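Local coordinates for protein sorbitol dehydrogenase (PDB 5ITG) that probably catalyses the NADP-dependent oxidation of D-sorbitol to L-sorbose, as an oxidoreductase built on a Rossmann fold, at residues P26-F31 with W55-V60. Numbering follows the deposited sequence.
Sequences PGIVHF and WAIVGV
Gly27 N and Ile28 N both donate to Ala56 O, at 2.8 Å and 3.2 Å, so one carbonyl grips two successive amides. This double grip marks a beta bulge that shifts the register by one residue at the start of two otherwise regular parallel strands. Beyond it the ladder alternates: Val58 N reaches Ile28 O, His30 N reaches Val58 O, and Val60 N closes on His30 O at 2.7 Å. The Trp55 indole reaches back to the bulge, with CZ3 3.7 Å from Gly27 O; a side chain on Gly27 would run into it.

Ile28 can be followed outward. Its CB lies against CG1 of Ile57; its own CG1, set beside the backbone N (chi1 -55°), meets the indole edge of Trp55 at CE3, 3.9 Å off; and CD1, at the tip, meets Trp55 O at 3.9 Å and, slightly farther off, Ile57 CG1. The two isoleucines run side by side, and Ile57 CG2 continues to His30 CB, while the imidazole turns to Ser127 and Thr129.

On the other face Pro26 CB touches Val58 CG2 at 3.6 Å, and Val29 CG1 meets Val60 CG2. Phe31 lies alongside Val60, its CE1 3.7 Å from CG1. With an alanine in place of Phe31, Val60 CG1 would probably lose its aromatic neighbour and a gap would open beside it.

Helix 111-119 packs on Val29, Val58 and Val60, and strand 125-128 flanks strand 26-31 across from strand 56-61. Parallel neighbours joined through intervening helices make a beta-alpha-beta unit, the building block of the Rossmann fold.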
ATOM      1  N   PRO A  26     -14.941  21.452  -3.860  1.00 29.61           N
ATOM      2  CA  PRO A  26     -15.008  19.990  -3.714  1.00 28.96           C
ATOM      3  C   PRO A  26     -15.388  19.203  -4.975  1.00 28.63           C
ATOM      4  O   PRO A  26     -16.365  19.525  -5.657  1.00 28.59           O
ATOM      5  CB  PRO A  26     -16.036  19.798  -2.599  1.00 29.23           C
ATOM      6  CG  PRO A  26     -15.903  21.058  -1.789  1.00 30.41           C
ATOM      7  CD  PRO A  26     -15.811  22.110  -2.867  1.00 28.66           C
ATOM      8  N   GLY A  27     -14.608  18.164  -5.270  1.00 26.07           N
ATOM      9  CA  GLY A  27     -14.875  17.323  -6.423  1.00 22.71           C
ATOM     10  C   GLY A  27     -14.719  15.854  -6.066  1.00 21.58           C
ATOM     11  O   GLY A  27     -15.097  14.962  -6.832  1.00 20.04           O
ATOM     12  N   ILE A  28     -14.162  15.609  -4.884  1.00 20.60           N
ATOM     13  CA  ILE A  28     -13.914  14.256  -4.395  1.00 20.38           C
ATOM     14  C   ILE A  28     -14.332  14.107  -2.935  1.00 19.20           C
ATOM     15  O   ILE A  28     -14.103  15.006  -2.121  1.00 19.33           O
ATOM     16  CB  ILE A  28     -12.395  13.914  -4.449  1.00 20.81           C
ATOM     17  CG1 ILE A  28     -11.856  14.119  -5.863  1.00 22.88           C
ATOM     18  CG2 ILE A  28     -12.159  12.473  -3.983  1.00 20.78           C
ATOM     19  CD1 ILE A  28     -10.337  14.147  -5.919  1.00 20.63           C
ATOM     20  N   VAL A  29     -14.950  12.979  -2.614  1.00 19.49           N
ATOM     21  CA  VAL A  29     -15.310  12.677  -1.234  1.00 18.80           C
ATOM     22  C   VAL A  29     -14.443  11.473  -0.895  1.00 19.50           C
ATOM     23  O   VAL A  29     -14.432  10.487  -1.636  1.00 19.37           O
ATOM     24  CB  VAL A  29     -16.793  12.296  -1.081  1.00 20.44           C
ATOM     25  CG1 VAL A  29     -17.019  11.627   0.277  1.00 18.85           C
ATOM     26  CG2 VAL A  29     -17.655  13.537  -1.192  1.00 17.84           C
ATOM     27  N   HIS A  30     -13.707  11.553   0.209  1.00 18.61           N
ATOM     28  CA  HIS A  30     -12.828  10.455   0.610  1.00 18.93           C
ATOM     29  C   HIS A  30     -13.214   9.819   1.935  1.00 18.66           C
ATOM     30  O   HIS A  30     -13.358  10.509   2.942  1.00 18.17           O
ATOM     31  CB  HIS A  30     -11.383  10.941   0.726  1.00 18.98           C
ATOM     32  CG  HIS A  30     -10.416   9.859   1.081  1.00 19.57           C
ATOM     33  ND1 HIS A  30      -9.930   8.963   0.153  1.00 21.60           N
ATOM     34  CD2 HIS A  30      -9.889   9.490   2.272  1.00 19.31           C
ATOM     35  CE1 HIS A  30      -9.147   8.087   0.758  1.00 20.65           C
ATOM     36  NE2 HIS A  30      -9.107   8.384   2.044  1.00 19.10           N
ATOM     37  N   PHE A  31     -13.351   8.496   1.929  1.00 19.61           N
ATOM     38  CA  PHE A  31     -13.689   7.736   3.129  1.00 20.55           C
ATOM     39  C   PHE A  31     -12.416   7.168   3.756  1.00 21.17           C
ATOM     40  O   PHE A  31     -11.651   6.474   3.094  1.00 20.31           O
ATOM     41  CB  PHE A  31     -14.637   6.587   2.778  1.00 19.32           C
ATOM     42  CG  PHE A  31     -16.079   7.001   2.640  1.00 19.77           C
ATOM     43  CD1 PHE A  31     -16.873   7.177   3.769  1.00 20.36           C
ATOM     44  CD2 PHE A  31     -16.641   7.217   1.384  1.00 19.44           C
ATOM     45  CE1 PHE A  31     -18.212   7.562   3.654  1.00 19.54           C
ATOM     46  CE2 PHE A  31     -17.981   7.603   1.256  1.00 20.48           C
ATOM     47  CZ  PHE A  31     -18.768   7.776   2.397  1.00 16.03           C
ATOM     48  N   TRP A  55     -11.439  20.219  -7.677  1.00 27.22           N
ATOM     49  CA  TRP A  55     -11.179  18.879  -7.179  1.00 26.31           C
ATOM     50  C   TRP A  55     -10.758  18.822  -5.721  1.00 26.41           C
ATOM     51  O   TRP A  55      -9.974  17.952  -5.327  1.00 26.83           O
ATOM     52  CB  TRP A  55     -10.135  18.198  -8.059  1.00 25.25           C
ATOM     53  CG  TRP A  55     -10.631  17.977  -9.460  1.00 24.45           C
ATOM     54  CD1 TRP A  55     -10.293  18.687 -10.576  1.00 23.86           C
ATOM     55  CD2 TRP A  55     -11.563  16.980  -9.886  1.00 23.03           C
ATOM     56  NE1 TRP A  55     -10.954  18.190 -11.674  1.00 24.03           N
ATOM     57  CE2 TRP A  55     -11.741  17.141 -11.277  1.00 23.07           C
ATOM     58  CE3 TRP A  55     -12.266  15.962  -9.225  1.00 21.81           C
ATOM     59  CZ2 TRP A  55     -12.594  16.319 -12.024  1.00 22.18           C
ATOM     60  CZ3 TRP A  55     -13.110  15.144  -9.967  1.00 20.53           C
ATOM     61  CH2 TRP A  55     -13.268  15.327 -11.354  1.00 21.35           C
ATOM     62  N   ALA A  56     -11.276  19.747  -4.917  1.00 25.06           N
ATOM     63  CA  ALA A  56     -10.965  19.761  -3.494  1.00 24.47           C
ATOM     64  C   ALA A  56     -11.510  18.463  -2.932  1.00 21.85           C
ATOM     65  O   ALA A  56     -12.372  17.836  -3.547  1.00 21.21           O
ATOM     66  CB  ALA A  56     -11.632  20.950  -2.807  1.00 24.82           C
ATOM     67  N   ILE A  57     -11.025  18.064  -1.763  1.00 21.99           N
ATOM     68  CA  ILE A  57     -11.470  16.813  -1.158  1.00 20.38           C
ATOM     69  C   ILE A  57     -12.255  17.008   0.136  1.00 19.52           C
ATOM     70  O   ILE A  57     -11.852  17.773   1.000  1.00 19.15           O
ATOM     71  CB  ILE A  57     -10.263  15.891  -0.836  1.00 19.20           C
ATOM     72  CG1 ILE A  57      -9.447  15.613  -2.103  1.00 20.18           C
ATOM     73  CG2 ILE A  57     -10.754  14.581  -0.253  1.00 19.02           C
ATOM     74  CD1 ILE A  57      -8.107  14.923  -1.820  1.00 17.27           C
ATOM     75  N   VAL A  58     -13.376  16.305   0.256  1.00 20.38           N
ATOM     76  CA  VAL A  58     -14.188  16.352   1.467  1.00 21.70           C
ATOM     77  C   VAL A  58     -13.933  15.010   2.147  1.00 20.39           C
ATOM     78  O   VAL A  58     -14.301  13.969   1.610  1.00 19.57           O
ATOM     79  CB  VAL A  58     -15.698  16.459   1.155  1.00 23.62           C
ATOM     80  CG1 VAL A  58     -16.490  16.443   2.451  1.00 27.00           C
ATOM     81  CG2 VAL A  58     -15.986  17.729   0.369  1.00 26.54           C
ATOM     82  N   GLY A  59     -13.298  15.031   3.312  1.00 20.10           N
ATOM     83  CA  GLY A  59     -13.003  13.787   4.003  1.00 21.76           C
ATOM     84  C   GLY A  59     -14.101  13.310   4.931  1.00 23.08           C
ATOM     85  O   GLY A  59     -14.780  14.116   5.571  1.00 24.92           O
ATOM     86  N   VAL A  60     -14.276  11.994   5.014  1.00 22.24           N
ATOM     87  CA  VAL A  60     -15.300  11.418   5.875  1.00 21.21           C
ATOM     88  C   VAL A  60     -14.767  10.273   6.729  1.00 22.30           C
ATOM     89  O   VAL A  60     -14.160   9.330   6.219  1.00 21.73           O
ATOM     90  CB  VAL A  60     -16.494  10.876   5.051  1.00 20.96           C
ATOM     91  CG1 VAL A  60     -17.566  10.331   5.986  1.00 20.78           C
ATOM     92  CG2 VAL A  60     -17.064  11.973   4.176  1.00 20.22           C
TER